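Melibiose/raffinose/stachyose-binding protein MelE (Bacillus subtilis subsp. subtilis str. 168, PDB 4R6H) binds melibiose, raffinose and stachyose as the solute-binding component of the ABC transporter MelEDC-MsmX, which imports these sugars. Local coordinates at residues Gln140-Leu145 with Pro301-Gly306; Tyr197-Ala202 with Tyr373-Tyr378; Pro204-Asp209 with Ser226-Leu231. All coordinates share one frame; numbering follows the deposited sequence.

Contact 1 (Gln140-Leu145 with Pro301-Gly306)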
ATOM      1  N   GLN A 140      -1.304  -9.035   1.643  1.00 17.89           N
ATOM      2  CA  GLN A 140      -1.278  -7.854   2.471  1.00 17.69           C
ATOM      3  C   GLN A 140      -0.071  -7.012   2.136  1.00 17.74           C
ATOM      4  O   GLN A 140       0.961  -7.548   1.772  1.00 20.60           O
ATOM      5  CB  GLN A 140      -1.217  -8.234   3.939  1.00 21.64           C
ATOM      6  CG  GLN A 140      -0.107  -9.190   4.292  1.00 18.87           C
ATOM      7  CD  GLN A 140      -0.046  -9.472   5.785  1.00 21.79           C
ATOM      8  OE1 GLN A 140       0.179  -8.532   6.594  1.00 22.68           O
ATOM      9  NE2 GLN A 140      -0.246 -10.721   6.157  1.00 21.28           N
ATOM     10  N   ALA A 141      -0.220  -5.715   2.310  1.00 18.92           N
ATOM     11  CA  ALA A 141       0.843  -4.780   2.030  1.00 17.65           C
ATOM     12  C   ALA A 141       1.517  -4.369   3.328  1.00 18.97           C
ATOM     13  O   ALA A 141       0.821  -4.117   4.335  1.00 18.71           O
ATOM     14  CB  ALA A 141       0.314  -3.530   1.349  1.00 17.70           C
ATOM     15  N   LYS A 142       2.850  -4.283   3.298  1.00 16.96           N
ATOM     16  CA  LYS A 142       3.634  -3.851   4.450  1.00 16.33           C
ATOM     17  C   LYS A 142       4.793  -3.010   3.932  1.00 16.66           C
ATOM     18  O   LYS A 142       5.838  -3.547   3.549  1.00 16.87           O
ATOM     19  CB  LYS A 142       4.108  -5.017   5.313  1.00 17.10           C
ATOM     20  CG  LYS A 142       3.015  -5.670   6.150  1.00 18.41           C
ATOM     21  CD  LYS A 142       3.549  -6.686   7.149  1.00 19.60           C
ATOM     22  CE  LYS A 142       3.944  -8.011   6.519  1.00 22.18           C
ATOM     23  NZ  LYS A 142       4.326  -8.972   7.607  1.00 21.35           N
ATOM     24  N   ASP A 143       4.614  -1.681   3.952  1.00 16.56           N
ATOM     25  CA  ASP A 143       5.534  -0.732   3.333  1.00 15.16           C
ATOM     26  C   ASP A 143       6.307   0.063   4.380  1.00 16.26           C
ATOM     27  O   ASP A 143       5.752   0.548   5.415  1.00 17.06           O
ATOM     28  CB  ASP A 143       4.762   0.253   2.459  1.00 17.52           C
ATOM     29  CG  ASP A 143       4.218  -0.369   1.196  1.00 23.95           C
ATOM     30  OD1 ASP A 143       4.777  -1.369   0.691  1.00 21.68           O
ATOM     31  OD2 ASP A 143       3.221   0.186   0.679  1.00 25.36           O
ATOM     32  N   GLY A 144       7.603   0.211   4.080  1.00 16.48           N
ATOM     33  CA  GLY A 144       8.491   1.093   4.798  1.00 16.85           C
ATOM     34  C   GLY A 144       9.438   1.751   3.825  1.00 17.38           C
ATOM     35  O   GLY A 144       9.010   2.459   2.879  1.00 17.87           O
ATOM     36  N   LEU A 145      10.733   1.476   4.014  1.00 17.21           N
ATOM     37  CA  LEU A 145      11.772   1.968   3.134  1.00 16.57           C
ATOM     38  C   LEU A 145      12.566   0.795   2.561  1.00 16.15           C
ATOM     39  O   LEU A 145      12.890  -0.159   3.312  1.00 18.71           O
ATOM     40  CB  LEU A 145      12.750   2.859   3.909  1.00 15.83           C
ATOM     41  CG  LEU A 145      12.178   4.070   4.595  1.00 17.01           C
ATOM     42  CD1 LEU A 145      13.199   4.732   5.487  1.00 22.41           C
ATOM     43  CD2 LEU A 145      11.686   5.083   3.584  1.00 20.22           C
ATOM     44  N   PRO A 301       8.561   2.055  15.040  1.00 18.21           N
ATOM     45  CA  PRO A 301       8.387   2.004  13.582  1.00 19.51           C
ATOM     46  C   PRO A 301       7.153   1.176  13.226  1.00 18.43           C
ATOM     47  O   PRO A 301       6.656   0.372  14.041  1.00 20.47           O
ATOM     48  CB  PRO A 301       9.669   1.344  13.075  1.00 20.36           C
ATOM     49  CG  PRO A 301      10.662   1.511  14.203  1.00 29.61           C
ATOM     50  CD  PRO A 301       9.883   1.569  15.466  1.00 24.99           C
ATOM     51  N   ILE A 302       6.669   1.362  12.015  1.00 17.79           N
ATOM     52  CA  ILE A 302       5.371   0.832  11.627  1.00 17.86           C
ATOM     53  C   ILE A 302       5.424   0.380  10.166  1.00 17.10           C
ATOM     54  O   ILE A 302       6.025   1.046   9.315  1.00 17.55           O
ATOM     55  CB  ILE A 302       4.270   1.937  11.879  1.00 18.92           C
ATOM     56  CG1 ILE A 302       2.860   1.411  11.784  1.00 20.46           C
ATOM     57  CG2 ILE A 302       4.451   3.140  10.963  1.00 19.73           C
ATOM     58  CD1 ILE A 302       2.478   0.501  12.896  1.00 21.91           C
ATOM     59  N   TRP A 303       4.783  -0.770   9.874  1.00 18.02           N
ATOM     60  CA  TRP A 303       4.499  -1.128   8.478  1.00 17.23           C
ATOM     61  C   TRP A 303       3.198  -0.477   8.004  1.00 18.55           C
ATOM     62  O   TRP A 303       2.201  -0.498   8.723  1.00 17.96           O
ATOM     63  CB  TRP A 303       4.348  -2.636   8.317  1.00 16.90           C
ATOM     64  CG  TRP A 303       5.590  -3.478   8.486  1.00 15.63           C
ATOM     65  CD1 TRP A 303       5.771  -4.465   9.391  1.00 16.89           C
ATOM     66  CD2 TRP A 303       6.774  -3.452   7.691  1.00 16.05           C
ATOM     67  NE1 TRP A 303       6.984  -5.029   9.256  1.00 17.06           N
ATOM     68  CE2 TRP A 303       7.638  -4.436   8.203  1.00 17.60           C
ATOM     69  CE3 TRP A 303       7.205  -2.668   6.613  1.00 16.31           C
ATOM     70  CZ2 TRP A 303       8.900  -4.661   7.683  1.00 16.27           C
ATOM     71  CZ3 TRP A 303       8.438  -2.907   6.063  1.00 16.81           C
ATOM     72  CH2 TRP A 303       9.293  -3.873   6.603  1.00 15.70           C
ATOM     73  N   ILE A 304       3.199   0.054   6.794  1.00 15.99           N
ATOM     74  CA  ILE A 304       2.019   0.720   6.229  1.00 18.18           C
ATOM     75  C   ILE A 304       1.409  -0.116   5.155  1.00 17.39           C
ATOM     76  O   ILE A 304       2.108  -0.602   4.240  1.00 18.16           O
ATOM     77  CB  ILE A 304       2.363   2.091   5.624  1.00 18.91           C
ATOM     78  CG1 ILE A 304       3.044   3.036   6.654  1.00 22.10           C
ATOM     79  CG2 ILE A 304       1.148   2.738   5.019  1.00 20.09           C
ATOM     80  CD1 ILE A 304       2.243   3.252   7.892  1.00 22.70           C
ATOM     81  N   GLY A 305       0.102  -0.254   5.194  1.00 17.41           N
ATOM     82  CA  GLY A 305      -0.583  -0.975   4.106  1.00 18.83           C
ATOM     83  C   GLY A 305      -1.827  -1.668   4.578  1.00 20.41           C
ATOM     84  O   GLY A 305      -2.901  -1.041   4.710  1.00 24.59           O
ATOM     85  N   GLY A 306      -1.670  -2.940   4.864  1.00 20.27           N
ATOM     86  CA  GLY A 306      -2.792  -3.772   5.299  1.00 21.46           C
ATOM     87  C   GLY A 306      -3.471  -4.394   4.119  1.00 21.13           C
ATOM     88  O   GLY A 306      -2.873  -5.222   3.462  1.00 20.02           O
TER
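Trp-303 begins the paired part of 301-306 by laying its indole against the aliphatic chain of Lys-142. With CG beside the backbone N (chi1 -69°), the indole is carried over to the lysine chain, and Lys-142 CB sits over the rim of one face. Lys-142 CD lies 4.2 Å from the centroid of the five-membered ring, a CH-pi contact. Lys-142 NZ is too far from this ring for more than a weak attraction and makes its cation-pi contact with Tyr-362. In the plane of the indole, Trp-303 CZ3 comes 3.8 Å from Gly-144 N. With an alanine in place of Trp-303, the Lys-142 methylenes would probably lose the indole face they lie on, leaving that chain freer to turn. Ile-304 forms an antiparallel hydrogen-bonded pair with Asp-143: Ile-304 N to Asp-143 O is 2.9 Å, Asp-143 N to Ile-304 O 2.7 Å. The Asp-143 carboxylate probably bonds to Tyr-373 OH instead, though that pair is unusually short. Gly-305 has backbone angles only glycine tolerates, and a side chain would run into Ala-141 O, which lies 3.4 Å from Gly-305 CA. Gly-306 closes a second hydrogen-bonded pair, giving N to Ala-141 O (2.8 Å) and taking Ala-141 N on its O (2.9 Å). This ladder lies inside a mixed sheet of the solute-binding fold: strand 141-148 also pairs with 265-269 and 287-291, strand 303-306 runs parallel to 370-372, and Gln-200 of helix 192-206 packs on Asp-143 and Ile-304.

Contact 2 (Tyr197-Ala202 with Tyr373-Tyr378); sequences YYDQFA and YFDRLY
The helix segment bearing Asp-199 and Ala-202 meets the short helix 374-378 at 65°, the axes 9.6 Å apart at their closest. Asp-199, with CG anti to the backbone N (chi1 -155°), reaches across to the start of that helix, where Tyr-373 is the N-cap. Its OD1 accepts the backbone N of Asp-375 on the syn lone pair at 2.9 Å, a rather bent bond; an amide at a helix N-terminus would probably favour negative charge there. The other oxygen, Asp-199 OD2, stands only 2.5 Å from Asp-375 OD1, a spacing that would be consistent with a shared proton. Asp-199 OD2 also lies 3.2 Å from Tyr-373 CD1; the two side chains cross at about a right angle, carboxylate and ring planes 39° apart. Beside them a water bridges the backbones, donating to Asp-199 O at 2.7 Å and accepting from Phe-374 N at 2.8 Å. Ala-202 CB sits over the centre of the Phe-374 ring, 3.5 Å from its centroid, in a CH-pi contact; Tyr-378 CB lies over the rim of the opposite face. Around this joint, Trp-384 of helix 383-395 touches both aspartates and Leu-218 of helix 215-220 packs on Phe-374, while Leu-231 of helix 229-240 meets Tyr-198 and Phe-201.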
ATOM      1  N   TYR A 197       5.516   9.435  -0.007  1.00 16.40           N
ATOM      2  CA  TYR A 197       6.270   9.979   1.125  1.00 18.62           C
ATOM      3  C   TYR A 197       5.313  10.575   2.170  1.00 17.41           C
ATOM      4  O   TYR A 197       5.376  10.267   3.376  1.00 17.46           O
ATOM      5  CB  TYR A 197       7.309  11.016   0.619  1.00 17.28           C
ATOM      6  CG  TYR A 197       7.800  11.932   1.701  1.00 17.61           C
ATOM      7  CD1 TYR A 197       8.791  11.523   2.606  1.00 20.56           C
ATOM      8  CD2 TYR A 197       7.218  13.167   1.873  1.00 16.91           C
ATOM      9  CE1 TYR A 197       9.193  12.368   3.649  1.00 20.61           C
ATOM     10  CE2 TYR A 197       7.595  14.003   2.907  1.00 18.60           C
ATOM     11  CZ  TYR A 197       8.613  13.617   3.759  1.00 19.49           C
ATOM     12  OH  TYR A 197       8.975  14.462   4.801  1.00 20.51           O
ATOM     13  N   TYR A 198       4.475  11.490   1.709  1.00 17.54           N
ATOM     14  CA  TYR A 198       3.538  12.139   2.623  1.00 18.90           C
ATOM     15  C   TYR A 198       2.613  11.139   3.288  1.00 18.67           C
ATOM     16  O   TYR A 198       2.362  11.210   4.493  1.00 17.89           O
ATOM     17  CB  TYR A 198       2.735  13.204   1.925  1.00 20.17           C
ATOM     18  CG  TYR A 198       3.410  14.542   1.680  1.00 19.51           C
ATOM     19  CD1 TYR A 198       3.817  15.359   2.736  1.00 20.86           C
ATOM     20  CD2 TYR A 198       3.522  15.064   0.400  1.00 21.89           C
ATOM     21  CE1 TYR A 198       4.377  16.618   2.512  1.00 20.68           C
ATOM     22  CE2 TYR A 198       4.058  16.312   0.181  1.00 23.92           C
ATOM     23  CZ  TYR A 198       4.460  17.100   1.237  1.00 22.77           C
ATOM     24  OH  TYR A 198       4.999  18.343   0.959  1.00 22.59           O
ATOM     25  N   ASP A 199       2.036  10.244   2.480  1.00 19.24           N
ATOM     26  CA  ASP A 199       1.047   9.304   2.982  1.00 17.45           C
ATOM     27  C   ASP A 199       1.641   8.372   4.034  1.00 18.64           C
ATOM     28  O   ASP A 199       1.040   8.174   5.123  1.00 17.89           O
ATOM     29  CB  ASP A 199       0.452   8.518   1.778  1.00 18.84           C
ATOM     30  CG  ASP A 199      -0.925   7.973   2.027  1.00 30.26           C
ATOM     31  OD1 ASP A 199      -1.626   8.406   2.923  1.00 23.50           O
ATOM     32  OD2 ASP A 199      -1.351   7.164   1.206  1.00 34.93           O
ATOM     33  N   GLN A 200       2.799   7.774   3.754  1.00 16.88           N
ATOM     34  CA  GLN A 200       3.384   6.850   4.690  1.00 15.70           C
ATOM     35  C   GLN A 200       3.771   7.554   5.986  1.00 17.70           C
ATOM     36  O   GLN A 200       3.477   7.048   7.051  1.00 17.19           O
ATOM     37  CB  GLN A 200       4.619   6.109   4.155  1.00 17.35           C
ATOM     38  CG  GLN A 200       4.314   4.964   3.235  1.00 24.75           C
ATOM     39  CD  GLN A 200       5.538   4.174   2.786  1.00 17.43           C
ATOM     40  OE1 GLN A 200       5.620   3.822   1.625  1.00 23.34           O
ATOM     41  NE2 GLN A 200       6.377   3.755   3.729  1.00 20.08           N
ATOM     42  N   PHE A 201       4.435   8.716   5.873  1.00 16.55           N
ATOM     43  CA  PHE A 201       4.933   9.368   7.099  1.00 17.39           C
ATOM     44  C   PHE A 201       3.829  10.076   7.887  1.00 16.92           C
ATOM     45  O   PHE A 201       4.000  10.379   9.063  1.00 17.32           O
ATOM     46  CB  PHE A 201       6.139  10.255   6.832  1.00 17.06           C
ATOM     47  CG  PHE A 201       7.430   9.503   6.669  1.00 16.59           C
ATOM     48  CD1 PHE A 201       8.058   8.890   7.766  1.00 16.44           C
ATOM     49  CD2 PHE A 201       8.035   9.416   5.437  1.00 18.83           C
ATOM     50  CE1 PHE A 201       9.259   8.225   7.591  1.00 18.80           C
ATOM     51  CE2 PHE A 201       9.255   8.781   5.263  1.00 18.78           C
ATOM     52  CZ  PHE A 201       9.862   8.156   6.364  1.00 18.15           C
ATOM     53  N   ALA A 202       2.689  10.334   7.262  1.00 16.73           N
ATOM     54  CA  ALA A 202       1.548  10.892   8.001  1.00 16.97           C
ATOM     55  C   ALA A 202       1.088   9.974   9.125  1.00 17.59           C
ATOM     56  O   ALA A 202       0.611  10.425  10.158  1.00 17.19           O
ATOM     57  CB  ALA A 202       0.376  11.131   7.059  1.00 16.93           C
ATOM     58  N   TYR A 373      -3.117   2.534   5.066  1.00 18.16           N
ATOM     59  CA  TYR A 373      -2.701   3.785   4.445  0.50 19.04           C
ATOM     60  C   TYR A 373      -3.509   4.966   4.949  1.00 17.77           C
ATOM     61  O   TYR A 373      -4.742   4.955   4.972  1.00 19.06           O
ATOM     62  CB  TYR A 373      -2.749   3.711   2.915  0.50 23.29           C
ATOM     63  CG  TYR A 373      -1.403   3.349   2.343  0.50 24.30           C
ATOM     64  CD1 TYR A 373      -0.415   4.317   2.188  0.50 25.14           C
ATOM     65  CD2 TYR A 373      -1.097   2.044   2.028  0.50 37.46           C
ATOM     66  CE1 TYR A 373       0.820   3.994   1.690  0.50 33.95           C
ATOM     67  CE2 TYR A 373       0.142   1.704   1.530  0.50 21.52           C
ATOM     68  CZ  TYR A 373       1.092   2.687   1.361  0.50 27.63           C
ATOM     69  OH  TYR A 373       2.330   2.374   0.870  0.50 29.75           O
ATOM     70  N   PHE A 374      -2.796   6.003   5.354  1.00 18.56           N
ATOM     71  CA  PHE A 374      -3.396   7.172   6.005  1.00 19.75           C
ATOM     72  C   PHE A 374      -4.520   7.753   5.150  1.00 19.95           C
ATOM     73  O   PHE A 374      -5.617   8.102   5.678  1.00 19.06           O
ATOM     74  CB  PHE A 374      -2.293   8.214   6.242  1.00 19.42           C
ATOM     75  CG  PHE A 374      -2.760   9.513   6.812  1.00 19.95           C
ATOM     76  CD1 PHE A 374      -2.938   9.632   8.179  1.00 24.80           C
ATOM     77  CD2 PHE A 374      -2.936  10.608   6.007  1.00 22.29           C
ATOM     78  CE1 PHE A 374      -3.306  10.825   8.740  1.00 23.50           C
ATOM     79  CE2 PHE A 374      -3.325  11.830   6.572  1.00 23.53           C
ATOM     80  CZ  PHE A 374      -3.499  11.916   7.931  1.00 21.95           C
ATOM     81  N   ASP A 375      -4.283   7.923   3.856  1.00 19.78           N
ATOM     82  CA  ASP A 375      -5.259   8.646   3.049  1.00 20.12           C
ATOM     83  C   ASP A 375      -6.568   7.889   2.902  1.00 22.15           C
ATOM     84  O   ASP A 375      -7.637   8.510   2.789  1.00 23.35           O
ATOM     85  CB  ASP A 375      -4.701   9.025   1.668  1.00 18.92           C
ATOM     86  CG  ASP A 375      -4.559   7.828   0.728  1.00 26.78           C
ATOM     87  OD1 ASP A 375      -3.841   6.856   1.049  1.00 25.35           O
ATOM     88  OD2 ASP A 375      -5.203   7.848  -0.349  1.00 35.63           O
ATOM     89  N   ARG A 376      -6.490   6.571   2.909  1.00 21.34           N
ATOM     90  CA  ARG A 376      -7.670   5.744   2.736  1.00 24.54           C
ATOM     91  C   ARG A 376      -8.566   5.750   3.958  1.00 25.66           C
ATOM     92  O   ARG A 376      -9.780   5.639   3.845  1.00 27.17           O
ATOM     93  CB  ARG A 376      -7.245   4.321   2.275  1.00 34.22           C
ATOM     94  CG  ARG A 376      -6.449   4.375   0.975  1.00 29.21           C
ATOM     95  CD  ARG A 376      -6.267   3.015   0.285  1.00 37.30           C
ATOM     96  NE  ARG A 376      -5.003   2.976  -0.469  1.00 38.69           N
ATOM     97  CZ  ARG A 376      -4.521   1.913  -1.118  1.00 40.46           C
ATOM     98  NH1 ARG A 376      -5.198   0.775  -1.154  1.00 35.72           N
ATOM     99  NH2 ARG A 376      -3.336   1.985  -1.734  1.00 37.98           N
ATOM    100  N   LEU A 377      -8.011   5.951   5.135  1.00 22.92           N
ATOM    101  CA  LEU A 377      -8.813   5.960   6.315  1.00 22.39           C
ATOM    102  C   LEU A 377      -9.163   7.352   6.842  1.00 31.97           C
ATOM    103  O   LEU A 377     -10.222   7.525   7.424  1.00 31.13           O
ATOM    104  CB  LEU A 377      -8.112   5.087   7.379  1.00 26.98           C
ATOM    105  CG  LEU A 377      -8.955   4.452   8.491  1.00 42.82           C
ATOM    106  CD1 LEU A 377      -9.936   3.450   7.900  1.00 62.28           C
ATOM    107  CD2 LEU A 377      -8.087   3.777   9.534  1.00 36.83           C
ATOM    108  N   TYR A 378      -8.284   8.345   6.630  1.00 22.45           N
ATOM    109  CA  TYR A 378      -8.353   9.625   7.346  1.00 21.59           C
ATOM    110  C   TYR A 378      -8.616  10.854   6.488  1.00 29.45           C
ATOM    111  O   TYR A 378      -8.909  11.911   7.041  1.00 29.07           O
ATOM    112  CB  TYR A 378      -7.083   9.801   8.199  1.00 21.91           C
ATOM    113  CG  TYR A 378      -6.994   8.771   9.283  1.00 20.90           C
ATOM    114  CD1 TYR A 378      -7.867   8.833  10.367  1.00 26.35           C
ATOM    115  CD2 TYR A 378      -6.097   7.714   9.241  1.00 20.61           C
ATOM    116  CE1 TYR A 378      -7.854   7.880  11.367  1.00 26.54           C
ATOM    117  CE2 TYR A 378      -6.055   6.760  10.228  1.00 22.19           C
ATOM    118  CZ  TYR A 378      -6.950   6.824  11.295  1.00 26.84           C
ATOM    119  OH  TYR A 378      -6.922   5.882  12.310  1.00 25.53           O
TER
HETATM  120  O   HOH W   1      -0.015   5.777   5.756  1.00 19.40           O

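Contact 3 (Pro204-Asp209 with Ser226-Leu231)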
ATOM      1  N   PRO A 204       3.050   7.761  11.251  1.00 16.69           N
ATOM      2  CA  PRO A 204       3.788   8.006  12.515  1.00 15.36           C
ATOM      3  C   PRO A 204       3.579   9.428  13.007  1.00 17.51           C
ATOM      4  O   PRO A 204       3.608   9.661  14.233  1.00 17.83           O
ATOM      5  CB  PRO A 204       5.242   7.771  12.129  1.00 18.48           C
ATOM      6  CG  PRO A 204       5.313   7.747  10.635  1.00 17.67           C
ATOM      7  CD  PRO A 204       3.950   7.289  10.176  1.00 18.04           C
ATOM      8  N   LEU A 205       3.329  10.389  12.126  1.00 16.71           N
ATOM      9  CA  LEU A 205       3.182  11.781  12.598  1.00 16.77           C
ATOM     10  C   LEU A 205       1.884  11.970  13.355  1.00 18.92           C
ATOM     11  O   LEU A 205       1.892  12.589  14.425  1.00 18.35           O
ATOM     12  CB  LEU A 205       3.238  12.759  11.451  1.00 16.91           C
ATOM     13  CG  LEU A 205       3.069  14.259  11.787  1.00 17.91           C
ATOM     14  CD1 LEU A 205       4.254  14.727  12.568  1.00 19.14           C
ATOM     15  CD2 LEU A 205       2.915  15.027  10.508  1.00 18.23           C
ATOM     16  N   LEU A 206       0.798  11.404  12.851  1.00 16.46           N
ATOM     17  CA  LEU A 206      -0.540  11.805  13.257  1.00 17.98           C
ATOM     18  C   LEU A 206      -1.416  10.705  13.850  1.00 21.00           C
ATOM     19  O   LEU A 206      -2.472  11.011  14.380  1.00 21.02           O
ATOM     20  CB  LEU A 206      -1.303  12.475  12.087  1.00 18.70           C
ATOM     21  CG  LEU A 206      -0.630  13.648  11.395  1.00 19.03           C
ATOM     22  CD1 LEU A 206      -1.330  14.045  10.121  1.00 22.88           C
ATOM     23  CD2 LEU A 206      -0.574  14.834  12.350  1.00 19.73           C
ATOM     24  N   ILE A 207      -0.994   9.447  13.716  1.00 17.54           N
ATOM     25  CA  ILE A 207      -1.833   8.305  14.037  1.00 18.17           C
ATOM     26  C   ILE A 207      -1.312   7.388  15.123  1.00 20.51           C
ATOM     27  O   ILE A 207      -2.053   7.091  16.066  1.00 22.23           O
ATOM     28  CB  ILE A 207      -2.124   7.459  12.767  1.00 18.11           C
ATOM     29  CG1 ILE A 207      -2.717   8.321  11.643  1.00 21.94           C
ATOM     30  CG2 ILE A 207      -3.035   6.297  13.098  1.00 25.18           C
ATOM     31  CD1 ILE A 207      -3.987   9.085  11.991  1.00 22.96           C
ATOM     32  N   THR A 208      -0.062   6.925  15.046  1.00 17.60           N
ATOM     33  CA  THR A 208       0.366   5.778  15.857  1.00 19.16           C
ATOM     34  C   THR A 208       0.568   6.091  17.341  1.00 20.73           C
ATOM     35  O   THR A 208       0.403   5.185  18.178  1.00 24.18           O
ATOM     36  CB  THR A 208       1.618   5.097  15.320  1.00 21.00           C
ATOM     37  OG1 THR A 208       2.634   6.060  15.078  1.00 20.82           O
ATOM     38  CG2 THR A 208       1.305   4.388  14.001  1.00 21.99           C
ATOM     39  N   ASP A 209       0.940   7.320  17.668  1.00 20.86           N
ATOM     40  CA  ASP A 209       1.301   7.642  19.091  1.00 22.86           C
ATOM     41  C   ASP A 209       0.053   8.128  19.809  1.00 19.84           C
ATOM     42  O   ASP A 209      -0.498   9.135  19.458  1.00 23.95           O
ATOM     43  CB  ASP A 209       2.427   8.664  19.113  1.00 20.83           C
ATOM     44  CG  ASP A 209       2.948   8.941  20.497  1.00 29.90           C
ATOM     45  OD1 ASP A 209       2.553   8.264  21.453  1.00 43.74           O
ATOM     46  OD2 ASP A 209       3.763   9.860  20.597  1.00 25.45           O
ATOM     47  N   SER A 226      -1.746  22.864  10.107  1.00 21.22           N
ATOM     48  CA  SER A 226      -0.480  23.299  10.657  1.00 19.64           C
ATOM     49  C   SER A 226       0.333  22.139  11.259  1.00 23.72           C
ATOM     50  O   SER A 226       1.579  22.192  11.289  1.00 23.82           O
ATOM     51  CB  SER A 226      -0.703  24.404  11.713  1.00 21.52           C
ATOM     52  OG  SER A 226      -1.422  23.902  12.818  1.00 24.71           O
ATOM     53  N   LYS A 227      -0.343  21.058  11.679  1.00 21.35           N
ATOM     54  CA  LYS A 227       0.330  19.895  12.238  1.00 23.49           C
ATOM     55  C   LYS A 227       0.999  19.016  11.160  1.00 25.89           C
ATOM     56  O   LYS A 227       1.809  18.155  11.473  1.00 25.04           O
ATOM     57  CB  LYS A 227      -0.679  19.060  13.050  1.00 24.95           C
ATOM     58  CG  LYS A 227      -1.180  19.809  14.278  1.00 29.46           C
ATOM     59  CD  LYS A 227      -2.190  19.035  15.099  1.00 33.50           C
ATOM     60  CE  LYS A 227      -2.283  19.638  16.501  1.00 50.67           C
ATOM     61  NZ  LYS A 227      -3.692  19.951  16.844  1.00 54.52           N
ATOM     62  N   PHE A 228       0.652  19.248   9.911  1.00 19.90           N
ATOM     63  CA  PHE A 228       1.174  18.484   8.790  1.00 21.23           C
ATOM     64  C   PHE A 228       2.454  19.144   8.255  1.00 19.58           C
ATOM     65  O   PHE A 228       3.200  18.514   7.500  1.00 22.46           O
ATOM     66  CB  PHE A 228       0.136  18.427   7.670  1.00 21.37           C
ATOM     67  CG  PHE A 228       0.273  17.239   6.735  1.00 20.61           C
ATOM     68  CD1 PHE A 228      -0.270  16.037   7.105  1.00 24.67           C
ATOM     69  CD2 PHE A 228       0.889  17.354   5.482  1.00 21.51           C
ATOM     70  CE1 PHE A 228      -0.204  14.946   6.262  1.00 26.19           C
ATOM     71  CE2 PHE A 228       0.969  16.247   4.642  1.00 23.41           C
ATOM     72  CZ  PHE A 228       0.423  15.059   5.037  1.00 23.99           C
ATOM     73  N   THR A 229       2.707  20.415   8.590  1.00 17.75           N
ATOM     74  CA  THR A 229       3.799  21.154   7.973  1.00 18.90           C
ATOM     75  C   THR A 229       5.164  20.521   8.148  1.00 17.58           C
ATOM     76  O   THR A 229       6.043  20.632   7.266  1.00 18.46           O
ATOM     77  CB  THR A 229       3.823  22.619   8.529  1.00 20.24           C
ATOM     78  OG1 THR A 229       2.516  23.190   8.365  1.00 20.52           O
ATOM     79  CG2 THR A 229       4.837  23.474   7.866  1.00 23.47           C
ATOM     80  N   TYR A 230       5.299  19.874   9.297  1.00 18.63           N
ATOM     81  CA  TYR A 230       6.529  19.106   9.568  1.00 19.62           C
ATOM     82  C   TYR A 230       7.014  18.251   8.396  1.00 17.57           C
ATOM     83  O   TYR A 230       8.198  18.278   8.043  1.00 20.10           O
ATOM     84  CB  TYR A 230       6.306  18.226  10.798  1.00 19.14           C
ATOM     85  CG  TYR A 230       7.434  17.298  11.124  1.00 18.59           C
ATOM     86  CD1 TYR A 230       8.526  17.726  11.842  1.00 22.81           C
ATOM     87  CD2 TYR A 230       7.396  15.950  10.751  1.00 20.52           C
ATOM     88  CE1 TYR A 230       9.566  16.853  12.181  1.00 25.61           C
ATOM     89  CE2 TYR A 230       8.445  15.093  11.085  1.00 21.34           C
ATOM     90  CZ  TYR A 230       9.496  15.532  11.795  1.00 23.17           C
ATOM     91  OH  TYR A 230      10.516  14.650  12.085  1.00 23.91           O
ATOM     92  N   LEU A 231       6.084  17.542   7.754  1.00 19.33           N
ATOM     93  CA  LEU A 231       6.524  16.696   6.643  1.00 17.38           C
ATOM     94  C   LEU A 231       7.040  17.454   5.425  1.00 18.65           C
ATOM     95  O   LEU A 231       7.961  17.006   4.712  1.00 19.86           O
ATOM     96  CB  LEU A 231       5.408  15.735   6.210  1.00 18.78           C
ATOM     97  CG  LEU A 231       4.959  14.765   7.309  1.00 21.68           C
ATOM     98  CD1 LEU A 231       3.740  14.007   6.829  1.00 25.83           C
ATOM     99  CD2 LEU A 231       6.083  13.864   7.725  1.00 22.68           C
TER
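Leu-205 and Leu-206, at the C-terminal end of helix 192-206, pack against the start of helix 229-240 and the turn leading into it, a helix-to-helix contact in the solute-binding protein fold. The apolar contacts carry it. Leu-205, its CG anti to the backbone N (chi1 179°), extends straight across and splits its two methyls between partners. Leu-205 CD2 meets Leu-231 CG tip to tip at 3.8 Å, while the Leu-205 and Tyr-230 side chains cross obliquely, Leu-205 CD1 3.8 Å from Tyr-230 CD2. Leu-206 takes the other flank: its CD1 comes to the edge of the Phe-228 ring, 3.8 Å from Phe-228 CD1, the two side chains crossing at about a right angle. One face of that ring holds Leu-231 CD1 over its rim, which ties the two leucine contacts together. Lys-227 contributes through carbon, its CB 4.3 Å from Leu-206 CD2. At the helix start, the backbone bond from Leu-231 N to Phe-228 O measures 3.1 Å. Several polar groups bond outside the contact: Leu-205 O binds His-296 NE2, and Lys-227 NZ has a long, weak ion pair with Glu-214. Where the leucines meet the turn, methyl faces backbone carbonyl: Leu-205 CD2 lies 3.5 Å from Lys-227 O.

In the fold
Contact 1 is the most central, built from paired strand backbones; contact 2, about 11 Å away between centres, is also buried but relies on a carboxylate at a helix start, a bridging water and one methyl over a ring. Contact 3 lies farthest out and is mostly buried too, nearly all apolar, with the exposed Lys-227 at its margin. Helix 192-206 serves both contacts 2 and 3, and it reaches contact 1 as well: Gln-200 NE2 bonds to Gly-144 O, while Gln-200 OE1 is held by Gln-196. Tyr-373 of contact 2 probably makes a second tie, through Asp-143. Between contacts 2 and 3, Tyr-197 OH bonds to Leu-231 O, and Ile-207 packs on Phe-374 and Tyr-378.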